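Local coordinates for aspartate-semialdehyde dehydrogenase (Thermus thermophilus, PDB 2YV3), which probably catalyses the NADPH-dependent reductive dephosphorylation of L-aspartyl 4-phosphate to L-aspartate semialdehyde, a step toward lysine, methionine and threonine, at residues A149-A154 with A239-V244; G202-E207 with A227-V232; T234-A239 with V308-L313. One frame throughout, in Å; residues are numbered along the deposited sequence.

Interaction 1 of 3, residues A149-A154 with A239-V244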
ATOM      1  N   ALA A 149      -1.825  -7.213   0.952  1.00 26.41           N
ATOM      2  CA  ALA A 149      -1.976  -5.960   0.224  1.00 21.82           C
ATOM      3  C   ALA A 149      -0.534  -5.613  -0.105  1.00 22.81           C
ATOM      4  O   ALA A 149       0.309  -5.409   0.771  1.00 16.22           O
ATOM      5  CB  ALA A 149      -2.587  -4.891   1.093  1.00 10.74           C
ATOM      6  N   THR A 150      -0.278  -5.580  -1.400  1.00 29.50           N
ATOM      7  CA  THR A 150       1.026  -5.334  -1.975  1.00 20.01           C
ATOM      8  C   THR A 150       1.285  -3.865  -2.240  1.00 16.40           C
ATOM      9  O   THR A 150       0.387  -3.125  -2.612  1.00 19.02           O
ATOM     10  CB  THR A 150       1.133  -6.156  -3.292  1.00 22.55           C
ATOM     11  OG1 THR A 150       1.916  -7.333  -3.068  1.00 11.17           O
ATOM     12  CG2 THR A 150       1.701  -5.336  -4.406  1.00 28.06           C
ATOM     13  N   TYR A 151       2.529  -3.467  -2.016  1.00 18.11           N
ATOM     14  CA  TYR A 151       3.029  -2.110  -2.233  1.00 18.21           C
ATOM     15  C   TYR A 151       4.212  -2.374  -3.179  1.00 18.63           C
ATOM     16  O   TYR A 151       5.369  -2.239  -2.795  1.00 16.58           O
ATOM     17  CB  TYR A 151       3.541  -1.499  -0.908  1.00 13.86           C
ATOM     18  CG  TYR A 151       2.479  -1.281   0.169  1.00 14.23           C
ATOM     19  CD1 TYR A 151       1.986  -0.009   0.445  1.00 14.55           C
ATOM     20  CD2 TYR A 151       1.932  -2.351   0.856  1.00  1.00           C
ATOM     21  CE1 TYR A 151       0.970   0.179   1.369  1.00 16.75           C
ATOM     22  CE2 TYR A 151       0.922  -2.174   1.779  1.00  8.49           C
ATOM     23  CZ  TYR A 151       0.437  -0.920   2.034  1.00 18.55           C
ATOM     24  OH  TYR A 151      -0.592  -0.746   2.928  1.00  9.17           O
ATOM     25  N   GLN A 152       3.913  -2.779  -4.406  1.00 16.28           N
ATOM     26  CA  GLN A 152       4.953  -3.114  -5.369  1.00 27.02           C
ATOM     27  C   GLN A 152       5.743  -1.989  -6.038  1.00 22.22           C
ATOM     28  O   GLN A 152       5.264  -0.868  -6.173  1.00 23.92           O
ATOM     29  CB  GLN A 152       4.372  -4.077  -6.413  1.00 36.07           C
ATOM     30  CG  GLN A 152       4.374  -5.517  -5.910  1.00 37.21           C
ATOM     31  CD  GLN A 152       3.621  -6.454  -6.814  1.00 41.23           C
ATOM     32  OE1 GLN A 152       3.830  -6.451  -8.026  1.00 41.66           O
ATOM     33  NE2 GLN A 152       2.736  -7.272  -6.232  1.00 35.70           N
ATOM     34  N   ALA A 153       6.958  -2.320  -6.468  1.00 16.13           N
ATOM     35  CA  ALA A 153       7.869  -1.350  -7.065  1.00 18.61           C
ATOM     36  C   ALA A 153       7.997  -1.291  -8.589  1.00 19.12           C
ATOM     37  O   ALA A 153       7.506  -2.147  -9.314  1.00 18.32           O
ATOM     38  CB  ALA A 153       9.251  -1.537  -6.448  1.00 21.77           C
ATOM     39  N   ALA A 154       8.689  -0.255  -9.052  1.00 21.22           N
ATOM     40  CA  ALA A 154       8.908  -0.025 -10.471  1.00 25.76           C
ATOM     41  C   ALA A 154       9.801  -1.092 -11.105  1.00 30.19           C
ATOM     42  O   ALA A 154       9.550  -1.512 -12.234  1.00 39.19           O
ATOM     43  CB  ALA A 154       9.508   1.346 -10.680  1.00 21.40           C
ATOM     44  N   ALA A 239       6.776  -4.078  -0.943  1.00 22.56           N
ATOM     45  CA  ALA A 239       6.182  -4.077   0.392  1.00 25.57           C
ATOM     46  C   ALA A 239       4.856  -4.845   0.376  1.00 27.59           C
ATOM     47  O   ALA A 239       4.140  -4.847  -0.621  1.00 29.97           O
ATOM     48  CB  ALA A 239       5.946  -2.662   0.850  1.00 20.87           C
ATOM     49  N   GLU A 240       4.526  -5.518   1.468  1.00 24.85           N
ATOM     50  CA  GLU A 240       3.256  -6.235   1.503  1.00 36.52           C
ATOM     51  C   GLU A 240       2.689  -6.476   2.902  1.00 31.82           C
ATOM     52  O   GLU A 240       3.177  -7.325   3.640  1.00 35.69           O
ATOM     53  CB  GLU A 240       3.361  -7.566   0.727  1.00 34.39           C
ATOM     54  CG  GLU A 240       4.734  -8.233   0.762  1.00 35.92           C
ATOM     55  CD  GLU A 240       4.732  -9.632   0.144  1.00 37.08           C
ATOM     56  OE1 GLU A 240       4.036 -10.530   0.678  1.00 36.24           O
ATOM     57  OE2 GLU A 240       5.430  -9.826  -0.872  1.00 24.30           O
ATOM     58  N   ALA A 241       1.661  -5.713   3.259  1.00 20.29           N
ATOM     59  CA  ALA A 241       1.027  -5.866   4.560  1.00 16.96           C
ATOM     60  C   ALA A 241       0.337  -7.216   4.556  1.00 22.11           C
ATOM     61  O   ALA A 241      -0.607  -7.440   3.798  1.00 22.16           O
ATOM     62  CB  ALA A 241       0.009  -4.751   4.791  1.00 27.28           C
ATOM     63  N   VAL A 242       0.810  -8.115   5.410  1.00 21.57           N
ATOM     64  CA  VAL A 242       0.268  -9.462   5.474  1.00 22.98           C
ATOM     65  C   VAL A 242      -0.634  -9.722   6.681  1.00 24.88           C
ATOM     66  O   VAL A 242      -0.550  -9.041   7.696  1.00 32.31           O
ATOM     67  CB  VAL A 242       1.426 -10.482   5.447  1.00 20.22           C
ATOM     68  CG1 VAL A 242       0.889 -11.912   5.436  1.00 25.59           C
ATOM     69  CG2 VAL A 242       2.293 -10.224   4.229  1.00  9.98           C
ATOM     70  N   SER A 243      -1.528 -10.694   6.542  1.00 26.26           N
ATOM     71  CA  SER A 243      -2.448 -11.068   7.609  1.00 25.05           C
ATOM     72  C   SER A 243      -2.696 -12.550   7.458  1.00 25.24           C
ATOM     73  O   SER A 243      -2.684 -13.067   6.345  1.00 30.56           O
ATOM     74  CB  SER A 243      -3.751 -10.301   7.481  1.00 10.29           C
ATOM     75  OG  SER A 243      -3.488  -8.912   7.431  1.00 34.96           O
ATOM     76  N   VAL A 244      -2.913 -13.241   8.569  1.00 24.69           N
ATOM     77  CA  VAL A 244      -3.127 -14.677   8.515  1.00 26.94           C
ATOM     78  C   VAL A 244      -3.992 -15.195   9.652  1.00 27.85           C
ATOM     79  O   VAL A 244      -4.053 -14.610  10.731  1.00 28.66           O
ATOM     80  CB  VAL A 244      -1.777 -15.460   8.603  1.00 19.63           C
ATOM     81  CG1 VAL A 244      -1.976 -16.857   8.125  1.00 17.01           C
ATOM     82  CG2 VAL A 244      -0.693 -14.775   7.817  1.00 14.09           C
TER
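Ala239 and Tyr151 trade two backbone hydrogen bonds: Ala239 N gives to Tyr151 O over 3.0 Å, nearly straight at 166°, and Tyr151 N gives back to Ala239 O. Further along, Ala149 N donates to Ala241 O at 3.1 Å, while the returning bond from Ala241 N to Ala149 O is weak and bent. The four bonds zip strands 143-151 and 237-246 together as antiparallel neighbours in the five-stranded mixed sheet of the dimerisation domain; residues 149-151 and 239-244 run at 160° to each other in their N-to-C directions. Between the two hydrogen-bonded pairs sits the non-hydrogen-bonded pair Thr150 and Glu240, with CA atoms 4.2 Å apart. Here the strands touch through CA-H...O contacts, Glu240 CA to Ala149 O at 3.1 Å and Thr150 CA to Ala239 O at 3.4 Å.

The two sheet faces serve different neighbours. Thr150 and Glu240 lie on one, facing helix 125-141: Thr150 rests on Thr126, and Glu240, extended beyond CG, runs past Ile129 and Leu130. Ala149, Tyr151, Ala239 and Ala241 share the other, which packs on the second subunit. There Tyr151 OH hydrogen-bonds Thr150 O of the second subunit, the same bond runs the other way, and the two Tyr151 rings stack, so the strand pair forms part of the dimer interface. Just past the strand end, Gln152 is a predicted substrate-binding residue. With CG of Tyr151 beside its own backbone N (chi1 -65°), the ring lies along the neighbouring strand: Ala239 O meets its edge in plane, and Tyr151 CE2 reaches Ala241 CB at 4.1 Å.

Interaction 2 of 3, residues G202-E207 with A227-V232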
ATOM      1  N   GLY A 202     -11.795 -11.543 -11.262  1.00 14.07           N
ATOM      2  CA  GLY A 202     -11.570 -10.191 -10.779  1.00 21.80           C
ATOM      3  C   GLY A 202     -10.134  -9.801 -10.484  1.00 20.52           C
ATOM      4  O   GLY A 202      -9.738  -8.649 -10.688  1.00 22.18           O
ATOM      5  N   TYR A 203      -9.364 -10.766  -9.994  1.00 25.37           N
ATOM      6  CA  TYR A 203      -7.955 -10.579  -9.671  1.00 18.89           C
ATOM      7  C   TYR A 203      -7.101 -10.439 -10.933  1.00 21.24           C
ATOM      8  O   TYR A 203      -7.574 -10.634 -12.056  1.00 18.21           O
ATOM      9  CB  TYR A 203      -7.458 -11.761  -8.840  1.00  7.47           C
ATOM     10  CG  TYR A 203      -8.097 -11.817  -7.488  1.00 13.90           C
ATOM     11  CD1 TYR A 203      -7.486 -11.225  -6.394  1.00 21.89           C
ATOM     12  CD2 TYR A 203      -9.377 -12.357  -7.317  1.00 26.86           C
ATOM     13  CE1 TYR A 203      -8.126 -11.152  -5.164  1.00 26.68           C
ATOM     14  CE2 TYR A 203     -10.029 -12.293  -6.088  1.00 17.84           C
ATOM     15  CZ  TYR A 203      -9.393 -11.683  -5.017  1.00 20.86           C
ATOM     16  OH  TYR A 203     -10.025 -11.568  -3.805  1.00 24.31           O
ATOM     17  N   THR A 204      -5.842 -10.071 -10.731  1.00 25.68           N
ATOM     18  CA  THR A 204      -4.893  -9.914 -11.826  1.00 28.21           C
ATOM     19  C   THR A 204      -3.957 -11.115 -11.782  1.00 25.99           C
ATOM     20  O   THR A 204      -3.867 -11.794 -10.755  1.00 30.64           O
ATOM     21  CB  THR A 204      -4.065  -8.606 -11.683  1.00 29.67           C
ATOM     22  OG1 THR A 204      -3.110  -8.740 -10.618  1.00 16.29           O
ATOM     23  CG2 THR A 204      -4.995  -7.422 -11.399  1.00 18.65           C
ATOM     24  N   ARG A 205      -3.272 -11.384 -12.886  1.00 28.15           N
ATOM     25  CA  ARG A 205      -2.355 -12.518 -12.934  1.00 28.15           C
ATOM     26  C   ARG A 205      -1.366 -12.408 -11.789  1.00 23.15           C
ATOM     27  O   ARG A 205      -0.988 -13.408 -11.207  1.00 32.78           O
ATOM     28  CB  ARG A 205      -1.612 -12.567 -14.281  1.00 40.43           C
ATOM     29  CG  ARG A 205      -0.387 -13.487 -14.306  1.00 43.52           C
ATOM     30  CD  ARG A 205      -0.451 -14.555 -15.409  1.00 51.28           C
ATOM     31  NE  ARG A 205       0.808 -15.303 -15.501  1.00 53.43           N
ATOM     32  CZ  ARG A 205       1.009 -16.374 -16.269  1.00 48.01           C
ATOM     33  NH1 ARG A 205       0.034 -16.846 -17.034  1.00 51.21           N
ATOM     34  NH2 ARG A 205       2.187 -16.983 -16.262  1.00 42.61           N
ATOM     35  N   GLU A 206      -0.957 -11.191 -11.459  1.00 27.29           N
ATOM     36  CA  GLU A 206      -0.017 -10.989 -10.360  1.00 30.91           C
ATOM     37  C   GLU A 206      -0.643 -11.488  -9.058  1.00 27.49           C
ATOM     38  O   GLU A 206      -0.102 -12.360  -8.393  1.00 33.97           O
ATOM     39  CB  GLU A 206       0.332  -9.508 -10.228  1.00 35.15           C
ATOM     40  CG  GLU A 206       1.513  -9.233  -9.339  1.00 20.96           C
ATOM     41  CD  GLU A 206       2.850  -9.511 -10.006  1.00 41.65           C
ATOM     42  OE1 GLU A 206       2.901 -10.101 -11.123  1.00 40.26           O
ATOM     43  OE2 GLU A 206       3.871  -9.136  -9.392  1.00 42.38           O
ATOM     44  N   GLU A 207      -1.790 -10.924  -8.700  1.00 29.89           N
ATOM     45  CA  GLU A 207      -2.502 -11.325  -7.496  1.00 27.20           C
ATOM     46  C   GLU A 207      -2.629 -12.842  -7.435  1.00 28.49           C
ATOM     47  O   GLU A 207      -2.252 -13.462  -6.436  1.00 18.58           O
ATOM     48  CB  GLU A 207      -3.902 -10.695  -7.474  1.00 22.45           C
ATOM     49  CG  GLU A 207      -3.869  -9.195  -7.326  1.00 27.18           C
ATOM     50  CD  GLU A 207      -5.215  -8.529  -7.512  1.00 25.48           C
ATOM     51  OE1 GLU A 207      -5.772  -8.593  -8.624  1.00 41.51           O
ATOM     52  OE2 GLU A 207      -5.720  -7.935  -6.542  1.00 34.45           O
ATOM     53  N   ALA A 227      -5.300 -11.458  -2.247  1.00 24.47           N
ATOM     54  CA  ALA A 227      -4.221 -10.472  -2.374  1.00 26.52           C
ATOM     55  C   ALA A 227      -4.555  -9.364  -3.364  1.00 21.42           C
ATOM     56  O   ALA A 227      -5.173  -9.620  -4.398  1.00 20.27           O
ATOM     57  CB  ALA A 227      -2.931 -11.165  -2.800  1.00 18.45           C
ATOM     58  N   THR A 228      -4.151  -8.138  -3.037  1.00 16.20           N
ATOM     59  CA  THR A 228      -4.377  -6.986  -3.908  1.00 18.28           C
ATOM     60  C   THR A 228      -3.018  -6.440  -4.292  1.00 18.11           C
ATOM     61  O   THR A 228      -2.354  -5.830  -3.465  1.00 17.48           O
ATOM     62  CB  THR A 228      -5.128  -5.821  -3.206  1.00 26.62           C
ATOM     63  OG1 THR A 228      -6.382  -6.275  -2.700  1.00 18.03           O
ATOM     64  CG2 THR A 228      -5.372  -4.659  -4.214  1.00 31.51           C
ATOM     65  N   ALA A 229      -2.611  -6.640  -5.539  1.00  8.14           N
ATOM     66  CA  ALA A 229      -1.324  -6.149  -5.990  1.00 17.24           C
ATOM     67  C   ALA A 229      -1.415  -4.672  -6.340  1.00 17.07           C
ATOM     68  O   ALA A 229      -2.192  -4.285  -7.213  1.00 26.42           O
ATOM     69  CB  ALA A 229      -0.844  -6.955  -7.214  1.00 13.51           C
ATOM     70  N   VAL A 230      -0.642  -3.836  -5.658  1.00 17.24           N
ATOM     71  CA  VAL A 230      -0.677  -2.418  -5.983  1.00 17.86           C
ATOM     72  C   VAL A 230       0.714  -1.898  -6.279  1.00 20.33           C
ATOM     73  O   VAL A 230       1.666  -2.217  -5.573  1.00 25.95           O
ATOM     74  CB  VAL A 230      -1.329  -1.596  -4.879  1.00  7.84           C
ATOM     75  CG1 VAL A 230      -1.479  -0.134  -5.348  1.00 18.28           C
ATOM     76  CG2 VAL A 230      -2.686  -2.202  -4.529  1.00 12.15           C
ATOM     77  N   ARG A 231       0.812  -1.129  -7.359  1.00 14.57           N
ATOM     78  CA  ARG A 231       2.061  -0.550  -7.838  1.00 22.25           C
ATOM     79  C   ARG A 231       2.224   0.785  -7.112  1.00 22.00           C
ATOM     80  O   ARG A 231       1.235   1.473  -6.901  1.00 32.27           O
ATOM     81  CB  ARG A 231       1.950  -0.337  -9.363  1.00 23.78           C
ATOM     82  CG  ARG A 231       3.166   0.261 -10.075  1.00 20.84           C
ATOM     83  CD  ARG A 231       4.347  -0.711 -10.178  1.00 23.43           C
ATOM     84  NE  ARG A 231       4.278  -1.658 -11.288  1.00  9.80           N
ATOM     85  CZ  ARG A 231       4.740  -2.907 -11.207  1.00 21.62           C
ATOM     86  NH1 ARG A 231       5.277  -3.331 -10.070  1.00 12.15           N
ATOM     87  NH2 ARG A 231       4.695  -3.735 -12.248  1.00  8.50           N
ATOM     88  N   VAL A 232       3.441   1.154  -6.718  1.00 17.35           N
ATOM     89  CA  VAL A 232       3.638   2.430  -6.022  1.00 18.09           C
ATOM     90  C   VAL A 232       4.960   3.076  -6.391  1.00 15.91           C
ATOM     91  O   VAL A 232       5.844   2.431  -6.938  1.00 18.13           O
ATOM     92  CB  VAL A 232       3.593   2.275  -4.492  1.00 23.26           C
ATOM     93  CG1 VAL A 232       2.312   1.551  -4.083  1.00 26.11           C
ATOM     94  CG2 VAL A 232       4.846   1.532  -3.999  1.00 15.46           C
TER
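Glu207 and Glu206 lay their aliphatic parts against Ala229, the centre of the apolar packing. Glu207 CG stands 3.8 Å from Ala229 CB and 3.4 Å from Ala229 N. From the preceding helical position Glu206 CG comes to 3.9 Å from the same Ala229 CB; its CG is anti to the backbone N (chi1 -167°), and a bend at chi2 carries the carboxylate away from that methyl, toward Gln152 and Cys125.

The aromatic contact is made edge-on. Ala227 O lies in the plane of the Tyr203 ring, 3.4 Å from Tyr203 CE1, and Glu207 CB also borders that ring edge.

The capping hydrogen bonds lie within residues 202-207. Glu207 N donates to Thr204 OG1 at 3.2 Å, almost straight at 176°, and Thr204 N donates in return to Glu207 OE1 at 2.6 Å, meeting the anti side of that oxygen. The reciprocal pair fixes the Glu207 carboxylate beside the start of the helix.

Polar and charged partners come largely from the second subunit. Its Arg292 forms a salt bridge with Glu207 OE1, and its Arg294 makes a cation-pi contact with Tyr203 and a hydrogen bond to Thr228 OG1. Within the chain, Glu206 OE1 pairs with Lys209.

Thr204 and Glu207 thus make a capping box, with Thr204 as N-cap of helix 205-219. The helix start is set against outer strand 224-228 and the loop leading to Arg231, a predicted substrate-binding residue, where the dimer interface adjoins the predicted active site.

Interaction 3 of 3, residues T234-A239 with V308-L313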
ATOM      1  N   THR A 234       8.172   3.553  -5.978  1.00 23.78           N
ATOM      2  CA  THR A 234       9.356   3.060  -5.310  1.00 14.63           C
ATOM      3  C   THR A 234      10.267   2.393  -6.333  1.00  9.31           C
ATOM      4  O   THR A 234       9.805   1.747  -7.256  1.00 19.62           O
ATOM      5  CB  THR A 234       8.966   2.104  -4.187  1.00  1.00           C
ATOM      6  OG1 THR A 234       8.118   2.804  -3.277  1.00 13.83           O
ATOM      7  CG2 THR A 234      10.175   1.669  -3.408  1.00 15.73           C
ATOM      8  N   LEU A 235      11.567   2.594  -6.181  1.00 19.13           N
ATOM      9  CA  LEU A 235      12.538   2.031  -7.097  1.00 17.93           C
ATOM     10  C   LEU A 235      12.514   0.514  -7.168  1.00 21.81           C
ATOM     11  O   LEU A 235      11.832  -0.049  -8.005  1.00 21.84           O
ATOM     12  CB  LEU A 235      13.960   2.473  -6.729  1.00 25.76           C
ATOM     13  CG  LEU A 235      14.494   3.853  -7.101  1.00 19.44           C
ATOM     14  CD1 LEU A 235      14.042   4.179  -8.524  1.00 35.47           C
ATOM     15  CD2 LEU A 235      14.018   4.892  -6.132  1.00 28.17           C
ATOM     16  N   ARG A 236      13.244  -0.142  -6.268  1.00 29.84           N
ATOM     17  CA  ARG A 236      13.363  -1.600  -6.296  1.00 24.77           C
ATOM     18  C   ARG A 236      12.850  -2.491  -5.162  1.00 21.96           C
ATOM     19  O   ARG A 236      13.071  -3.698  -5.226  1.00 18.71           O
ATOM     20  CB  ARG A 236      14.835  -1.960  -6.571  1.00 21.26           C
ATOM     21  CG  ARG A 236      15.860  -1.000  -5.938  1.00 19.64           C
ATOM     22  CD  ARG A 236      17.276  -1.358  -6.365  1.00 12.57           C
ATOM     23  NE  ARG A 236      17.644  -2.708  -5.948  1.00 23.82           N
ATOM     24  CZ  ARG A 236      18.610  -3.433  -6.505  1.00 14.82           C
ATOM     25  NH1 ARG A 236      19.320  -2.949  -7.521  1.00 12.95           N
ATOM     26  NH2 ARG A 236      18.869  -4.641  -6.037  1.00 10.73           N
ATOM     27  N   ALA A 237      12.147  -1.947  -4.163  1.00 21.71           N
ATOM     28  CA  ALA A 237      11.673  -2.782  -3.041  1.00 20.07           C
ATOM     29  C   ALA A 237      10.165  -3.081  -2.915  1.00 24.59           C
ATOM     30  O   ALA A 237       9.326  -2.176  -2.904  1.00 32.39           O
ATOM     31  CB  ALA A 237      12.177  -2.186  -1.729  1.00 23.65           C
ATOM     32  N   HIS A 238       9.815  -4.352  -2.785  1.00 22.83           N
ATOM     33  CA  HIS A 238       8.403  -4.720  -2.645  1.00 22.86           C
ATOM     34  C   HIS A 238       7.899  -4.742  -1.203  1.00 16.23           C
ATOM     35  O   HIS A 238       8.503  -5.362  -0.347  1.00 19.25           O
ATOM     36  CB  HIS A 238       8.134  -6.103  -3.239  1.00 19.29           C
ATOM     37  CG  HIS A 238       7.942  -6.113  -4.723  1.00 23.16           C
ATOM     38  ND1 HIS A 238       7.728  -7.277  -5.433  1.00 24.93           N
ATOM     39  CD2 HIS A 238       7.940  -5.114  -5.633  1.00 29.04           C
ATOM     40  CE1 HIS A 238       7.607  -6.994  -6.716  1.00 26.10           C
ATOM     41  NE2 HIS A 238       7.732  -5.688  -6.865  1.00 34.09           N
ATOM     42  N   ALA A 239       6.776  -4.078  -0.943  1.00 22.56           N
ATOM     43  CA  ALA A 239       6.182  -4.077   0.392  1.00 25.57           C
ATOM     44  C   ALA A 239       4.856  -4.845   0.376  1.00 27.59           C
ATOM     45  O   ALA A 239       4.140  -4.847  -0.621  1.00 29.97           O
ATOM     46  CB  ALA A 239       5.946  -2.662   0.850  1.00 20.87           C
ATOM     47  N   VAL A 308       9.284  -6.676   3.788  1.00  7.11           N
ATOM     48  CA  VAL A 308       9.925  -6.005   2.688  1.00 12.38           C
ATOM     49  C   VAL A 308      11.096  -6.858   2.218  1.00 16.90           C
ATOM     50  O   VAL A 308      11.785  -7.482   3.015  1.00 24.74           O
ATOM     51  CB  VAL A 308      10.387  -4.585   3.113  1.00 16.72           C
ATOM     52  CG1 VAL A 308      10.535  -3.679   1.902  1.00 10.64           C
ATOM     53  CG2 VAL A 308       9.367  -3.987   4.049  1.00 22.89           C
ATOM     54  N   GLY A 309      11.296  -6.910   0.912  1.00 20.89           N
ATOM     55  CA  GLY A 309      12.395  -7.679   0.362  1.00 25.85           C
ATOM     56  C   GLY A 309      12.788  -7.008  -0.923  1.00 17.40           C
ATOM     57  O   GLY A 309      11.933  -6.444  -1.588  1.00 12.39           O
ATOM     58  N   ASP A 310      14.069  -7.047  -1.266  1.00 18.11           N
ATOM     59  CA  ASP A 310      14.511  -6.411  -2.498  1.00 17.61           C
ATOM     60  C   ASP A 310      13.912  -7.206  -3.638  1.00 18.10           C
ATOM     61  O   ASP A 310      14.043  -8.428  -3.687  1.00 12.93           O
ATOM     62  CB  ASP A 310      16.034  -6.405  -2.611  1.00 13.30           C
ATOM     63  CG  ASP A 310      16.514  -5.716  -3.877  1.00 26.93           C
ATOM     64  OD1 ASP A 310      16.834  -4.503  -3.840  1.00 34.36           O
ATOM     65  OD2 ASP A 310      16.548  -6.388  -4.926  1.00 30.56           O
ATOM     66  N   GLN A 311      13.257  -6.501  -4.554  1.00 20.79           N
ATOM     67  CA  GLN A 311      12.587  -7.124  -5.691  1.00 26.83           C
ATOM     68  C   GLN A 311      13.511  -7.693  -6.784  1.00 28.99           C
ATOM     69  O   GLN A 311      13.175  -8.685  -7.420  1.00 36.19           O
ATOM     70  CB  GLN A 311      11.599  -6.117  -6.278  1.00 33.40           C
ATOM     71  CG  GLN A 311      10.666  -6.665  -7.327  1.00 27.21           C
ATOM     72  CD  GLN A 311      11.287  -6.701  -8.701  1.00 41.47           C
ATOM     73  OE1 GLN A 311      12.124  -5.853  -9.042  1.00 47.12           O
ATOM     74  NE2 GLN A 311      10.871  -7.673  -9.517  1.00 44.82           N
ATOM     75  N   LEU A 312      14.673  -7.088  -7.006  1.00 30.75           N
ATOM     76  CA  LEU A 312      15.585  -7.621  -8.008  1.00 25.63           C
ATOM     77  C   LEU A 312      16.451  -8.723  -7.432  1.00 24.15           C
ATOM     78  O   LEU A 312      17.132  -9.431  -8.161  1.00 21.76           O
ATOM     79  CB  LEU A 312      16.480  -6.526  -8.578  1.00 23.55           C
ATOM     80  CG  LEU A 312      16.081  -6.163 -10.008  1.00 29.74           C
ATOM     81  CD1 LEU A 312      17.028  -5.134 -10.561  1.00 38.58           C
ATOM     82  CD2 LEU A 312      16.105  -7.416 -10.878  1.00 31.87           C
ATOM     83  N   LEU A 313      16.428  -8.862  -6.117  1.00 28.77           N
ATOM     84  CA  LEU A 313      17.224  -9.886  -5.470  1.00 33.06           C
ATOM     85  C   LEU A 313      16.395 -11.140  -5.247  1.00 34.46           C
ATOM     86  O   LEU A 313      16.933 -12.232  -5.114  1.00 35.39           O
ATOM     87  CB  LEU A 313      17.811  -9.357  -4.152  1.00 38.12           C
ATOM     88  CG  LEU A 313      19.025  -8.426  -4.301  1.00 30.47           C
ATOM     89  CD1 LEU A 313      19.642  -8.178  -2.951  1.00 39.45           C
ATOM     90  CD2 LEU A 313      20.056  -9.060  -5.185  1.00 32.53           C
TER
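Asp310 OD1 is gripped by two nitrogens of one arginine, Arg236 NE at 2.9 Å and Arg236 NH2 at 3.0 Å. The guanidinium comes side-on, with OD1 practically in its plane, and NE uses the syn lone pair of that oxygen; the carboxylate itself is turned 49° from the guanidinium plane. Asp310 OD2 takes a weak bond from Arg236 NH2 and weak bonds from Leu312 N and Leu313 N, so the acid also caps the turn leading into the next helix. Arg236 NH1 has a second anionic partner, Glu15 of helix 11-22, which ties the salt bridge to the first helix of the NAD-binding domain. Leu312 CB lies over one guanidinium face, toward its rim, 3.9 Å above the plane.

Backbone bonds continue the join. Gln311 N donates to Arg236 O at 2.9 Å, and His238 N donates to Gly309 O at 3.2 Å, answered by a weak bond from Gly309 N to His238 O. Strands 237-246 and 302-310 are here antiparallel neighbours in the sheet of the dimerisation domain, with His238 and Gly309 the hydrogen-bonded pair. Beside them Ala237 CB meets Val308 CG1 at 4.3 Å on the opposite sheet face from His238.

His238, the predicted proton acceptor, extends from the sheet toward Cys125, the predicted acyl-thioester nucleophile. Gln311 CG sits over one face of its ring in a CH-pi contact, 3.2 Å from the centroid and 20° off the normal. Gln311 starts out with CG opposite its backbone N (chi1 -171°), then bends at chi2 and passes the imidazole at a slant, and its OE1 hydrogen-bonds Ser155 OG; both Gln311 and Ser155 are predicted NADP-binding residues.

How the interactions relate
All three interactions reach one mixed sheet, ordered 224-228, 143-151, 237-246, 302-310, 288-295. Interactions 1 and 3 pair its strands on opposite edges of strand 237-246 and share Ala239; interaction 2 sets the start of helix 205-219 against the end of outer strand 224-228 and the loop after it. Centres are about 10 Å apart for interactions 1 and 2 and for 1 and 3, and about 16 Å for 2 and 3. Along the chain interaction 2 is nested inside the loop closed by interaction 1, whereas interactions 1 and 3 alternate. Probable backbone bonds from Gln152 to Val230 and Val232, and from Ala154 to Thr234, join the loops beyond the strands, bringing predicted substrate, catalytic and NADP-binding residues together beside the dimer interface.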